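Local coordinates for protein Xaa-Pro dipeptidase (Pyrococcus horikoshii, PDB 1WY2) that probably hydrolyses dipeptides that carry a C-terminal proline behind a nonpolar residue, as a metal-dependent M24B prolidase working as a homodimer, at residues N18-V23 / K115-V120; E86-L91 / A109-F114; I185-R190 / S199-E204; A192-V197 / G318-K323. All coordinates share one frame; numbering follows the deposited sequence.

Interaction 1: residues N18-V23 / K115-V120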
loop_
_atom_site.group_PDB
_atom_site.type_symbol
_atom_site.label_atom_id
_atom_site.label_comp_id
_atom_site.label_asym_id
_atom_site.label_seq_id
_atom_site.Cartn_x
_atom_site.Cartn_y
_atom_site.Cartn_z
ATOM N N ASN A 18 -10.039 -14.597 -27.500
ATOM C CA ASN A 18 -9.836 -15.605 -26.463
ATOM C C ASN A 18 -11.137 -16.211 -25.941
ATOM O O ASN A 18 -11.158 -16.848 -24.889
ATOM C CB ASN A 18 -9.037 -14.995 -25.306
ATOM C CG ASN A 18 -7.581 -14.755 -25.669
ATOM O OD1 ASN A 18 -6.736 -15.640 -25.518
ATOM N ND2 ASN A 18 -7.286 -13.562 -26.169
ATOM N N SER A 19 -12.217 -16.014 -26.690
ATOM C CA SER A 19 -13.524 -16.544 -26.319
ATOM C C SER A 19 -13.946 -16.147 -24.908
ATOM O O SER A 19 -14.415 -16.979 -24.130
ATOM C CB SER A 19 -13.529 -18.072 -26.447
ATOM O OG SER A 19 -13.223 -18.473 -27.771
ATOM N N ILE A 20 -13.773 -14.871 -24.581
ATOM C CA ILE A 20 -14.154 -14.355 -23.272
ATOM C C ILE A 20 -15.414 -13.516 -23.452
ATOM O O ILE A 20 -15.489 -12.690 -24.359
ATOM C CB ILE A 20 -13.035 -13.481 -22.668
ATOM C CG1 ILE A 20 -11.798 -14.342 -22.397
ATOM C CG2 ILE A 20 -13.533 -12.809 -21.399
ATOM C CD1 ILE A 20 -10.583 -13.557 -21.942
ATOM N N ASP A 21 -16.403 -13.729 -22.587
ATOM C CA ASP A 21 -17.668 -13.008 -22.686
ATOM C C ASP A 21 -17.670 -11.611 -22.078
ATOM O O ASP A 21 -18.344 -10.710 -22.581
ATOM C CB ASP A 21 -18.784 -13.853 -22.067
ATOM C CG ASP A 21 -18.931 -15.197 -22.750
ATOM O OD1 ASP A 21 -19.193 -15.210 -23.972
ATOM O OD2 ASP A 21 -18.776 -16.237 -22.074
ATOM N N ALA A 22 -16.925 -11.430 -20.994
ATOM C CA ALA A 22 -16.849 -10.133 -20.335
ATOM C C ALA A 22 -15.556 -10.037 -19.540
ATOM O O ALA A 22 -14.951 -11.053 -19.203
ATOM C CB ALA A 22 -18.042 -9.945 -19.409
ATOM N N VAL A 23 -15.133 -8.812 -19.255
ATOM C CA VAL A 23 -13.920 -8.587 -18.485
ATOM C C VAL A 23 -14.192 -7.697 -17.282
ATOM O O VAL A 23 -14.920 -6.707 -17.374
ATOM C CB VAL A 23 -12.815 -7.940 -19.350
ATOM C CG1 VAL A 23 -11.679 -7.421 -18.463
ATOM C CG2 VAL A 23 -12.277 -8.961 -20.336
ATOM N N LYS A 115 -10.543 -16.437 -17.065
ATOM C CA LYS A 115 -9.357 -16.407 -17.907
ATOM C C LYS A 115 -8.561 -15.150 -17.592
ATOM O O LYS A 115 -9.131 -14.126 -17.220
ATOM C CB LYS A 115 -9.733 -16.424 -19.392
ATOM C CG LYS A 115 -10.105 -17.802 -19.928
ATOM C CD LYS A 115 -10.105 -17.814 -21.449
ATOM C CE LYS A 115 -10.267 -19.224 -21.996
ATOM N NZ LYS A 115 -10.133 -19.257 -23.481
ATOM N N LYS A 116 -7.243 -15.237 -17.729
ATOM C CA LYS A 116 -6.373 -14.100 -17.449
ATOM C C LYS A 116 -6.406 -13.079 -18.581
ATOM O O LYS A 116 -6.412 -13.451 -19.755
ATOM C CB LYS A 116 -4.924 -14.566 -17.275
ATOM C CG LYS A 116 -4.682 -15.538 -16.134
ATOM C CD LYS A 116 -3.205 -15.909 -16.062
ATOM C CE LYS A 116 -2.942 -16.946 -14.984
ATOM N NZ LYS A 116 -3.674 -18.216 -15.247
ATOM N N VAL A 117 -6.417 -11.796 -18.227
ATOM C CA VAL A 117 -6.394 -10.733 -19.228
ATOM C C VAL A 117 -5.124 -9.909 -19.035
ATOM O O VAL A 117 -4.945 -8.857 -19.648
ATOM C CB VAL A 117 -7.624 -9.801 -19.125
ATOM C CG1 VAL A 117 -8.899 -10.607 -19.365
ATOM C CG2 VAL A 117 -7.653 -9.101 -17.773
ATOM N N ASP A 118 -4.241 -10.417 -18.182
ATOM C CA ASP A 118 -2.965 -9.778 -17.869
ATOM C C ASP A 118 -2.192 -9.352 -19.128
ATOM O O ASP A 118 -1.639 -8.253 -19.189
ATOM C CB ASP A 118 -2.117 -10.760 -17.043
ATOM C CG ASP A 118 -0.867 -10.129 -16.461
ATOM O OD1 ASP A 118 -0.988 -9.298 -15.540
ATOM O OD2 ASP A 118 0.244 -10.469 -16.920
ATOM N N ASP A 119 -2.158 -10.222 -20.131
ATOM C CA ASP A 119 -1.435 -9.939 -21.373
ATOM C C ASP A 119 -1.838 -8.646 -22.080
ATOM O O ASP A 119 -0.976 -7.905 -22.568
ATOM C CB ASP A 119 -1.590 -11.104 -22.355
ATOM C CG ASP A 119 -0.700 -12.290 -22.013
ATOM O OD1 ASP A 119 -0.008 -12.251 -20.973
ATOM O OD2 ASP A 119 -0.697 -13.266 -22.792
ATOM N N VAL A 120 -3.139 -8.377 -22.162
ATOM C CA VAL A 120 -3.585 -7.166 -22.843
ATOM C C VAL A 120 -3.361 -5.929 -21.981
ATOM O O VAL A 120 -3.038 -4.860 -22.498
ATOM C CB VAL A 120 -5.072 -7.269 -23.296
ATOM C CG1 VAL A 120 -6.003 -7.347 -22.098
ATOM C CG2 VAL A 120 -5.419 -6.090 -24.196
HETATM O O HOH W 1 -7.484 -17.885 -24.032
HETATM O O HOH W 2 -12.925 -19.515 -23.399
#
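Ile-20 and Val-23 pack against Lys-115 and Val-117 inside the N-terminal creatinase/prolidase domain. Strands 22-25 and 113-116 are not neighbours in its mixed sheet. Strand 90-93 runs between them, so side chains make this contact without any backbone pairing. The tight side is apolar and buried. Val-23 and Val-117 meet tip to tip, with CG2 of Val-23 and CG1 of Val-117 3.9 Å apart. Ile-20 has CG1 beside its backbone N (chi1 -65°) and an extended end, which brings CD1 to 3.9 Å from CB of Lys-115. The same CD1 lies 4.3 Å from CG1 of Val-117. Phe-14, Ile-11 and Met-15 of helix 6-17 close over this cluster. Val-117 is also the N-cap residue of the next helix, 118-125.

The looser side is wet and polar. Here helix 6-17 ends in a Schellman motif, with Ser-19 as the C-prime residue at positive phi. The Lys-115 chain passes obliquely over Ile-20 and runs on, extended, to this helix end. Its NZ donates to Asn-18 O at 3.0 Å, and the donor sits 31° from the carbonyl plane. A positive charge is probably favourable at the C-terminal end of the helix, where the carbonyl oxygens point out. Asn-18 turns its own ND2 back to Phe-14 O. Two waters also hold the ammonium group. One accepts from Lys-115 NZ at 2.8 Å and donates to Ser-19 O. The other accepts from Lys-115 NZ at 3.0 Å and donates to Asn-18 OD1 at 2.8 Å.

Interaction 2: residues E86-L91 / A109-F114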
loop_
_atom_site.group_PDB
_atom_site.type_symbol
_atom_site.label_atom_id
_atom_site.label_comp_id
_atom_site.label_asym_id
_atom_site.label_seq_id
_atom_site.Cartn_x
_atom_site.Cartn_y
_atom_site.Cartn_z
ATOM N N GLU A 86 -24.626 -11.544 -13.688
ATOM C CA GLU A 86 -25.402 -12.747 -13.982
ATOM C C GLU A 86 -25.551 -12.987 -15.481
ATOM O O GLU A 86 -25.946 -12.093 -16.226
ATOM C CB GLU A 86 -26.797 -12.650 -13.357
ATOM C CG GLU A 86 -26.810 -12.543 -11.843
ATOM C CD GLU A 86 -28.221 -12.542 -11.276
ATOM O OE1 GLU A 86 -29.025 -11.670 -11.671
ATOM O OE2 GLU A 86 -28.527 -13.414 -10.433
ATOM N N GLY A 87 -25.237 -14.203 -15.918
ATOM C CA GLY A 87 -25.358 -14.533 -17.326
ATOM C C GLY A 87 -24.024 -14.708 -18.025
ATOM O O GLY A 87 -23.957 -15.282 -19.112
ATOM N N ILE A 88 -22.962 -14.214 -17.401
ATOM C CA ILE A 88 -21.625 -14.319 -17.971
ATOM C C ILE A 88 -21.067 -15.731 -17.816
ATOM O O ILE A 88 -21.041 -16.279 -16.715
ATOM C CB ILE A 88 -20.661 -13.322 -17.296
ATOM C CG1 ILE A 88 -21.171 -11.893 -17.501
ATOM C CG2 ILE A 88 -19.260 -13.485 -17.869
ATOM C CD1 ILE A 88 -20.372 -10.838 -16.763
ATOM N N LYS A 89 -20.619 -16.313 -18.922
ATOM C CA LYS A 89 -20.055 -17.658 -18.905
ATOM C C LYS A 89 -18.557 -17.620 -18.610
ATOM O O LYS A 89 -18.097 -18.179 -17.614
ATOM C CB LYS A 89 -20.291 -18.350 -20.249
ATOM C CG LYS A 89 -21.757 -18.583 -20.582
ATOM C CD LYS A 89 -22.404 -19.559 -19.607
ATOM C CE LYS A 89 -21.742 -20.929 -19.673
ATOM N NZ LYS A 89 -22.380 -21.909 -18.748
ATOM N N SER A 90 -17.807 -16.961 -19.486
ATOM C CA SER A 90 -16.360 -16.841 -19.335
ATOM C C SER A 90 -16.001 -15.400 -18.983
ATOM O O SER A 90 -16.235 -14.490 -19.775
ATOM C CB SER A 90 -15.669 -17.248 -20.642
ATOM O OG SER A 90 -14.258 -17.218 -20.515
ATOM N N LEU A 91 -15.428 -15.199 -17.797
ATOM C CA LEU A 91 -15.049 -13.863 -17.340
ATOM C C LEU A 91 -13.538 -13.649 -17.329
ATOM O O LEU A 91 -12.798 -14.446 -16.755
ATOM C CB LEU A 91 -15.592 -13.617 -15.925
ATOM C CG LEU A 91 -15.322 -12.246 -15.294
ATOM C CD1 LEU A 91 -16.178 -11.183 -15.986
ATOM C CD2 LEU A 91 -15.642 -12.283 -13.807
ATOM N N ALA A 109 -22.673 -14.812 -8.968
ATOM C CA ALA A 109 -22.819 -14.417 -10.367
ATOM C C ALA A 109 -22.851 -15.660 -11.248
ATOM O O ALA A 109 -23.077 -15.576 -12.456
ATOM C CB ALA A 109 -21.669 -13.508 -10.778
ATOM N N ASN A 110 -22.617 -16.810 -10.623
ATOM C CA ASN A 110 -22.614 -18.099 -11.303
ATOM C C ASN A 110 -21.626 -18.157 -12.463
ATOM O O ASN A 110 -21.869 -18.838 -13.461
ATOM C CB ASN A 110 -24.024 -18.437 -11.799
ATOM C CG ASN A 110 -24.145 -19.874 -12.271
ATOM O OD1 ASN A 110 -23.916 -20.812 -11.507
ATOM N ND2 ASN A 110 -24.505 -20.053 -13.537
ATOM N N ILE A 111 -20.509 -17.445 -12.332
ATOM C CA ILE A 111 -19.493 -17.444 -13.377
ATOM C C ILE A 111 -18.952 -18.860 -13.537
ATOM O O ILE A 111 -18.575 -19.504 -12.560
ATOM C CB ILE A 111 -18.327 -16.492 -13.034
ATOM C CG1 ILE A 111 -18.857 -15.071 -12.828
ATOM C CG2 ILE A 111 -17.284 -16.518 -14.147
ATOM C CD1 ILE A 111 -19.592 -14.502 -14.027
ATOM N N LYS A 112 -18.914 -19.334 -14.776
ATOM C CA LYS A 112 -18.447 -20.682 -15.074
ATOM C C LYS A 112 -16.941 -20.830 -15.261
ATOM O O LYS A 112 -16.328 -21.756 -14.724
ATOM C CB LYS A 112 -19.152 -21.205 -16.331
ATOM C CG LYS A 112 -20.633 -21.491 -16.151
ATOM C CD LYS A 112 -20.855 -22.608 -15.141
ATOM C CE LYS A 112 -22.330 -22.944 -15.004
ATOM N NZ LYS A 112 -22.561 -24.023 -13.999
ATOM N N GLU A 113 -16.345 -19.918 -16.021
ATOM C CA GLU A 113 -14.920 -19.987 -16.308
ATOM C C GLU A 113 -14.235 -18.635 -16.150
ATOM O O GLU A 113 -14.843 -17.593 -16.383
ATOM C CB GLU A 113 -14.733 -20.500 -17.742
ATOM C CG GLU A 113 -13.298 -20.770 -18.167
ATOM C CD GLU A 113 -13.197 -21.243 -19.614
ATOM O OE1 GLU A 113 -13.801 -22.283 -19.954
ATOM O OE2 GLU A 113 -12.514 -20.572 -20.416
ATOM N N PHE A 114 -12.969 -18.663 -15.744
ATOM C CA PHE A 114 -12.186 -17.440 -15.592
ATOM C C PHE A 114 -10.946 -17.553 -16.465
ATOM O O PHE A 114 -10.371 -18.632 -16.605
ATOM C CB PHE A 114 -11.747 -17.228 -14.138
ATOM C CG PHE A 114 -12.882 -17.034 -13.178
ATOM C CD1 PHE A 114 -13.522 -18.132 -12.603
ATOM C CD2 PHE A 114 -13.314 -15.757 -12.845
ATOM C CE1 PHE A 114 -14.577 -17.955 -11.710
ATOM C CE2 PHE A 114 -14.367 -15.567 -11.956
ATOM C CZ PHE A 114 -15.001 -16.670 -11.385
HETATM O O HOH W 3 -23.281 -16.140 -14.974
#
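Ile-88 and Ile-111 lie side by side and point the same way. CD1 of Ile-111, turned back by chi2 of -58°, comes within 3.6 Å of CB of Ile-88. The other branch of Ile-111 works in a different direction. Its CG2 touches CB of Leu-91 at 3.8 Å and also sits over one face of the Phe-114 ring, offset toward the rim. Leu-91 and Phe-114 share one face of the sheet and meet at a slant, with CD2 of Leu-91 4.0 Å from CE2 of the ring. Leu-105 of helix 99-108 touches both, and Ile-102 adds to the cover on Phe-114. Tyr-99 of the second subunit also packs on this ring.

Ser-90 and Glu-113 share the other face. Ser-90 OG is buried there and has no polar partner in the model. At the exposed end, Lys-89 and Lys-112 run alongside each other. Bends at chi2 and chi3 bring the end of Lys-89 round to Lys-112, so that Lys-89 NZ lies 3.2 Å from CG of Lys-112. The two ammonium nitrogens, Lys-89 NZ and Lys-112 NZ, stay 5.2 Å apart, and solvent probably screens their like charges.

Backbone bonds set the register of the two strands. Glu-113 N donates to Lys-89 O at 2.9 Å, and Lys-112 N adds a weak bond to the same oxygen. Leu-91 N donates to Glu-113 O at 2.8 Å, nearly straight at 170°. Ahead of the strands, a water accepts from Gly-87 N and lies close to both Ile-88 O and Ala-109 O. Parallel neighbours 90-93 and 113-116, joined through helix 99-108, form a beta-alpha-beta crossover.

Interaction 3: residues I185-R190 / S199-E204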
loop_
_atom_site.group_PDB
_atom_site.type_symbol
_atom_site.label_atom_id
_atom_site.label_comp_id
_atom_site.label_asym_id
_atom_site.label_seq_id
_atom_site.Cartn_x
_atom_site.Cartn_y
_atom_site.Cartn_z
ATOM N N ILE A 185 17.057 5.026 3.479
ATOM C CA ILE A 185 18.235 5.799 3.851
ATOM C C ILE A 185 18.958 4.761 4.700
ATOM O O ILE A 185 18.676 4.621 5.891
ATOM C CB ILE A 185 17.913 7.029 4.733
ATOM C CG1 ILE A 185 16.958 7.985 4.007
ATOM C CG2 ILE A 185 19.211 7.757 5.083
ATOM C CD1 ILE A 185 17.525 8.600 2.741
ATOM N N ALA A 186 19.862 4.016 4.069
ATOM C CA ALA A 186 20.595 2.941 4.738
ATOM C C ALA A 186 22.076 3.267 4.883
ATOM O O ALA A 186 22.817 3.288 3.897
ATOM C CB ALA A 186 20.413 1.643 3.953
ATOM N N SER A 187 22.503 3.496 6.122
ATOM C CA SER A 187 23.889 3.866 6.398
ATOM C C SER A 187 24.707 2.787 7.098
ATOM O O SER A 187 24.172 1.974 7.851
ATOM C CB SER A 187 23.919 5.142 7.244
ATOM O OG SER A 187 23.335 4.920 8.521
ATOM N N GLY A 188 26.012 2.799 6.845
ATOM C CA GLY A 188 26.896 1.825 7.462
ATOM C C GLY A 188 26.499 0.401 7.132
ATOM O O GLY A 188 26.214 0.081 5.976
ATOM N N TYR A 189 26.462 -0.459 8.145
ATOM C CA TYR A 189 26.100 -1.850 7.919
ATOM C C TYR A 189 24.717 -1.983 7.281
ATOM O O TYR A 189 24.429 -2.986 6.635
ATOM C CB TYR A 189 26.141 -2.647 9.232
ATOM C CG TYR A 189 25.035 -2.307 10.206
ATOM C CD1 TYR A 189 25.125 -1.190 11.034
ATOM C CD2 TYR A 189 23.886 -3.091 10.278
ATOM C CE1 TYR A 189 24.093 -0.864 11.913
ATOM C CE2 TYR A 189 22.849 -2.773 11.150
ATOM C CZ TYR A 189 22.959 -1.659 11.963
ATOM O OH TYR A 189 21.929 -1.338 12.819
ATOM N N ARG A 190 23.865 -0.975 7.452
ATOM C CA ARG A 190 22.524 -1.039 6.875
ATOM C C ARG A 190 22.534 -0.896 5.358
ATOM O O ARG A 190 21.587 -1.309 4.692
ATOM C CB ARG A 190 21.602 0.027 7.484
ATOM C CG ARG A 190 21.381 -0.128 8.984
ATOM C CD ARG A 190 20.131 0.609 9.465
ATOM N NE ARG A 190 18.900 -0.080 9.076
ATOM C CZ ARG A 190 18.074 0.325 8.115
ATOM N NH1 ARG A 190 18.332 1.429 7.426
ATOM N NH2 ARG A 190 16.988 -0.386 7.839
ATOM N N SER A 199 15.793 4.053 9.263
ATOM C CA SER A 199 15.539 3.640 10.643
ATOM C C SER A 199 16.013 4.663 11.675
ATOM O O SER A 199 16.352 5.796 11.340
ATOM C CB SER A 199 16.225 2.298 10.915
ATOM O OG SER A 199 17.631 2.459 11.021
ATOM N N ASP A 200 16.035 4.252 12.940
ATOM C CA ASP A 200 16.467 5.144 14.009
ATOM C C ASP A 200 17.984 5.230 14.128
ATOM O O ASP A 200 18.507 6.025 14.909
ATOM C CB ASP A 200 15.864 4.701 15.344
ATOM C CG ASP A 200 14.371 4.920 15.403
ATOM O OD1 ASP A 200 13.934 6.071 15.185
ATOM O OD2 ASP A 200 13.631 3.949 15.664
ATOM N N LYS A 201 18.689 4.415 13.351
ATOM C CA LYS A 201 20.146 4.423 13.377
ATOM C C LYS A 201 20.675 5.801 13.013
ATOM O O LYS A 201 20.150 6.456 12.115
ATOM C CB LYS A 201 20.716 3.404 12.385
ATOM C CG LYS A 201 22.241 3.444 12.280
ATOM C CD LYS A 201 22.764 2.496 11.207
ATOM C CE LYS A 201 24.285 2.507 11.145
ATOM N NZ LYS A 201 24.850 3.850 10.833
ATOM N N ARG A 202 21.713 6.243 13.712
ATOM C CA ARG A 202 22.303 7.532 13.405
ATOM C C ARG A 202 23.490 7.323 12.480
ATOM O O ARG A 202 24.259 6.372 12.631
ATOM C CB ARG A 202 22.726 8.260 14.683
ATOM C CG ARG A 202 21.533 8.820 15.454
ATOM C CD ARG A 202 21.938 9.639 16.667
ATOM N NE ARG A 202 20.764 10.147 17.375
ATOM C CZ ARG A 202 19.983 11.133 16.939
ATOM N NH1 ARG A 202 20.248 11.739 15.789
ATOM N NH2 ARG A 202 18.932 11.510 17.653
ATOM N N ILE A 203 23.617 8.211 11.503
ATOM C CA ILE A 203 24.694 8.146 10.525
ATOM C C ILE A 203 26.043 8.517 11.149
ATOM O O ILE A 203 26.129 9.440 11.955
ATOM C CB ILE A 203 24.366 9.088 9.345
ATOM C CG1 ILE A 203 23.053 8.631 8.699
ATOM C CG2 ILE A 203 25.503 9.096 8.330
ATOM C CD1 ILE A 203 22.484 9.597 7.683
ATOM N N GLU A 204 27.092 7.789 10.777
ATOM C CA GLU A 204 28.430 8.051 11.312
ATOM C C GLU A 204 29.393 8.400 10.189
ATOM O O GLU A 204 29.183 8.004 9.040
ATOM C CB GLU A 204 28.969 6.819 12.049
ATOM C CG GLU A 204 28.015 6.197 13.055
ATOM C CD GLU A 204 28.652 5.051 13.819
ATOM O OE1 GLU A 204 29.441 5.320 14.752
ATOM O OE2 GLU A 204 28.377 3.880 13.479
#
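Lys-201 threads between Ser-187 and the side chains of Tyr-189 and Arg-190. CG lies opposite the backbone N (chi1 175°) and the chain stays straight as far as CE. A final bend, chi4 -60°, turns NZ onto Ser-187 OG at 3.0 Å. NZ also donates to Arg-202 O, from above the carbonyl plane, and forms a salt bridge with Asp-207. On the way, CE passes 3.5 Å from CE1 of Tyr-189, and CD lies 3.7 Å from CD of Arg-190. With an alanine here, Asp-207 would probably lose its charge partner and a gap would open beside Tyr-189 and Arg-190.

Arg-190 runs past Lys-201 in the opposite direction and bends at chi3 (74°). Ser-199 OG sits over one face of its guanidinium, 3.3 Å above the plane, without a hydrogen bond. That OG instead accepts from Lys-201 N at 3.2 Å, which makes an ST turn. Glu-160 gathers the polar ends: OE1 pairs with Arg-190 NH1 and Ser-199 OG, and OE2 with Ser-187 OG. The 199-204 loop is thus held between helix 160-173, where Glu-160 lies, and the end of strand 184-187, which pairs on with strand 208-217.

Interaction 4: residues A192-V197 / G318-K323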
loop_
_atom_site.group_PDB
_atom_site.type_symbol
_atom_site.label_atom_id
_atom_site.label_comp_id
_atom_site.label_asym_id
_atom_site.label_seq_id
_atom_site.Cartn_x
_atom_site.Cartn_y
_atom_site.Cartn_z
ATOM N N ALA A 192 24.015 -2.560 3.461
ATOM C CA ALA A 192 24.125 -3.928 2.951
ATOM C C ALA A 192 22.748 -4.574 2.817
ATOM O O ALA A 192 22.623 -5.696 2.327
ATOM C CB ALA A 192 25.011 -4.772 3.879
ATOM N N LEU A 193 21.718 -3.863 3.266
ATOM C CA LEU A 193 20.341 -4.344 3.183
ATOM C C LEU A 193 19.710 -3.641 1.984
ATOM O O LEU A 193 19.432 -2.447 2.043
ATOM C CB LEU A 193 19.578 -3.970 4.458
ATOM C CG LEU A 193 20.211 -4.430 5.773
ATOM C CD1 LEU A 193 19.442 -3.850 6.950
ATOM C CD2 LEU A 193 20.226 -5.951 5.821
ATOM N N PRO A 194 19.472 -4.369 0.883
ATOM C CA PRO A 194 18.875 -3.738 -0.298
ATOM C C PRO A 194 17.647 -2.884 0.014
ATOM O O PRO A 194 17.517 -1.773 -0.496
ATOM C CB PRO A 194 18.555 -4.930 -1.198
ATOM C CG PRO A 194 19.661 -5.899 -0.855
ATOM C CD PRO A 194 19.689 -5.810 0.654
ATOM N N HIS A 195 16.756 -3.397 0.857
ATOM C CA HIS A 195 15.550 -2.656 1.225
ATOM C C HIS A 195 15.603 -2.111 2.653
ATOM O O HIS A 195 14.621 -2.183 3.390
ATOM C CB HIS A 195 14.315 -3.544 1.052
ATOM C CG HIS A 195 13.949 -3.791 -0.378
ATOM N ND1 HIS A 195 13.032 -4.747 -0.758
ATOM C CD2 HIS A 195 14.369 -3.198 -1.521
ATOM C CE1 HIS A 195 12.902 -4.733 -2.073
ATOM N NE2 HIS A 195 13.704 -3.801 -2.560
ATOM N N GLY A 196 16.753 -1.552 3.028
ATOM C CA GLY A 196 16.916 -1.004 4.363
ATOM C C GLY A 196 16.207 0.322 4.572
ATOM O O GLY A 196 16.838 1.377 4.593
ATOM N N VAL A 197 14.888 0.270 4.728
ATOM C CA VAL A 197 14.097 1.475 4.943
ATOM C C VAL A 197 14.696 2.298 6.085
ATOM O O VAL A 197 15.187 1.743 7.072
ATOM C CB VAL A 197 12.631 1.110 5.260
ATOM C CG1 VAL A 197 11.833 2.363 5.600
ATOM C CG2 VAL A 197 12.012 0.411 4.057
ATOM N N GLY A 318 23.661 -3.509 -7.876
ATOM C CA GLY A 318 24.158 -3.220 -6.546
ATOM C C GLY A 318 25.001 -4.362 -6.025
ATOM O O GLY A 318 24.934 -5.476 -6.546
ATOM N N ILE A 319 25.812 -4.073 -5.011
ATOM C CA ILE A 319 26.659 -5.074 -4.367
ATOM C C ILE A 319 26.466 -4.874 -2.870
ATOM O O ILE A 319 26.651 -3.770 -2.354
ATOM C CB ILE A 319 28.146 -4.880 -4.717
ATOM C CG1 ILE A 319 28.375 -5.202 -6.196
ATOM C CG2 ILE A 319 29.013 -5.761 -3.821
ATOM C CD1 ILE A 319 29.803 -4.974 -6.650
ATOM N N TYR A 320 26.088 -5.941 -2.177
ATOM C CA TYR A 320 25.836 -5.865 -0.745
ATOM C C TYR A 320 26.665 -6.884 0.015
ATOM O O TYR A 320 26.527 -8.085 -0.194
ATOM C CB TYR A 320 24.346 -6.088 -0.486
ATOM C CG TYR A 320 23.492 -5.320 -1.465
ATOM C CD1 TYR A 320 23.115 -5.888 -2.683
ATOM C CD2 TYR A 320 23.131 -3.997 -1.214
ATOM C CE1 TYR A 320 22.405 -5.153 -3.631
ATOM C CE2 TYR A 320 22.421 -3.254 -2.157
ATOM C CZ TYR A 320 22.063 -3.841 -3.360
ATOM O OH TYR A 320 21.368 -3.112 -4.298
ATOM N N ILE A 321 27.537 -6.379 0.886
ATOM C CA ILE A 321 28.424 -7.217 1.697
ATOM C C ILE A 321 27.845 -7.289 3.111
ATOM O O ILE A 321 27.872 -6.307 3.849
ATOM C CB ILE A 321 29.842 -6.608 1.765
ATOM C CG1 ILE A 321 30.325 -6.243 0.358
ATOM C CG2 ILE A 321 30.805 -7.598 2.414
ATOM C CD1 ILE A 321 30.351 -7.411 -0.621
ATOM N N PRO A 322 27.315 -8.458 3.500
ATOM C CA PRO A 322 26.608 -8.676 4.756
ATOM C C PRO A 322 27.345 -8.063 5.955
ATOM O O PRO A 322 28.518 -8.315 6.202
ATOM C CB PRO A 322 26.468 -10.181 4.952
ATOM C CG PRO A 322 26.588 -10.839 3.583
ATOM C CD PRO A 322 27.253 -9.676 2.703
ATOM N N LYS A 323 26.619 -7.193 6.687
ATOM C CA LYS A 323 27.139 -6.689 7.957
ATOM C C LYS A 323 28.267 -5.669 7.786
ATOM O O LYS A 323 28.876 -5.212 8.744
ATOM C CB LYS A 323 27.632 -7.879 8.781
ATOM C CG LYS A 323 26.540 -8.439 9.694
ATOM C CD LYS A 323 27.111 -9.126 10.938
ATOM C CE LYS A 323 26.816 -8.349 12.227
ATOM N NZ LYS A 323 25.974 -9.152 13.113
#
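Ala-192 and Tyr-320 bury the most surface here, and Pro-194 comes next. CB of Ala-192 presses on the backbone of strand 312-321, 3.2 Å from Ile-321 O. Ala-192 O lies 3.3 Å from CB of Tyr-320. No hydrogen bond joins the two segments.

Pro-194 supplies the directed contact. Its CG stands over the middle of the Tyr-320 ring, 3.7 Å from the centroid and 3° off the ring normal, a CH-pi contact almost straight over the ring. Tyr-320 has CG beside its backbone N (chi1 -44°), which swings the ring under the proline.

The contact belongs to the pita-bread fold of the M24 metallopeptidases, where the loop before strand 208-217 meets a strand carrying a metal ligand. The Tyr-320 side chain is about 6 Å from that of Glu-316 and about 9 Å from a bound zinc ion. A type I turn from Leu-193 to Gly-196 shapes the loop, with Gly-196 N bonded to Leu-193 O at 3.0 Å.

Tyr-320 OH is hydrogen-bonded to His-283 NE2 and Arg-328 NH1. A leucine in place of Tyr-320 would probably leave those two groups without their hydroxyl partner and Pro-194 without a ring face. Beyond the turn, His-195 ND1 bonds to Glu-60 OE2 of the second subunit.

Overall arrangement
The four contacts form two pairs, one in each domain. Interactions 1 and 2 have centres 12 Å apart and share strand 113-116. Asp-21 OD2 to Ser-90 N (2.9 Å) and Lys-115 N to Leu-91 O (3.0 Å) tie them together. Interaction 2 is nested in the chain loop that interaction 1 closes. Interactions 3 and 4 have centres 11 Å apart, and their segments alternate along the chain. Arg-190 NH1 joins them by reaching Gly-196 O at 3.2 Å. Interaction 4 lies near the two-metal site. In interaction 3 the Ile-185 side chain is about 7 Å from that of metal ligand Asp-212. The centres of interactions 1 and 4 are about 40 Å apart.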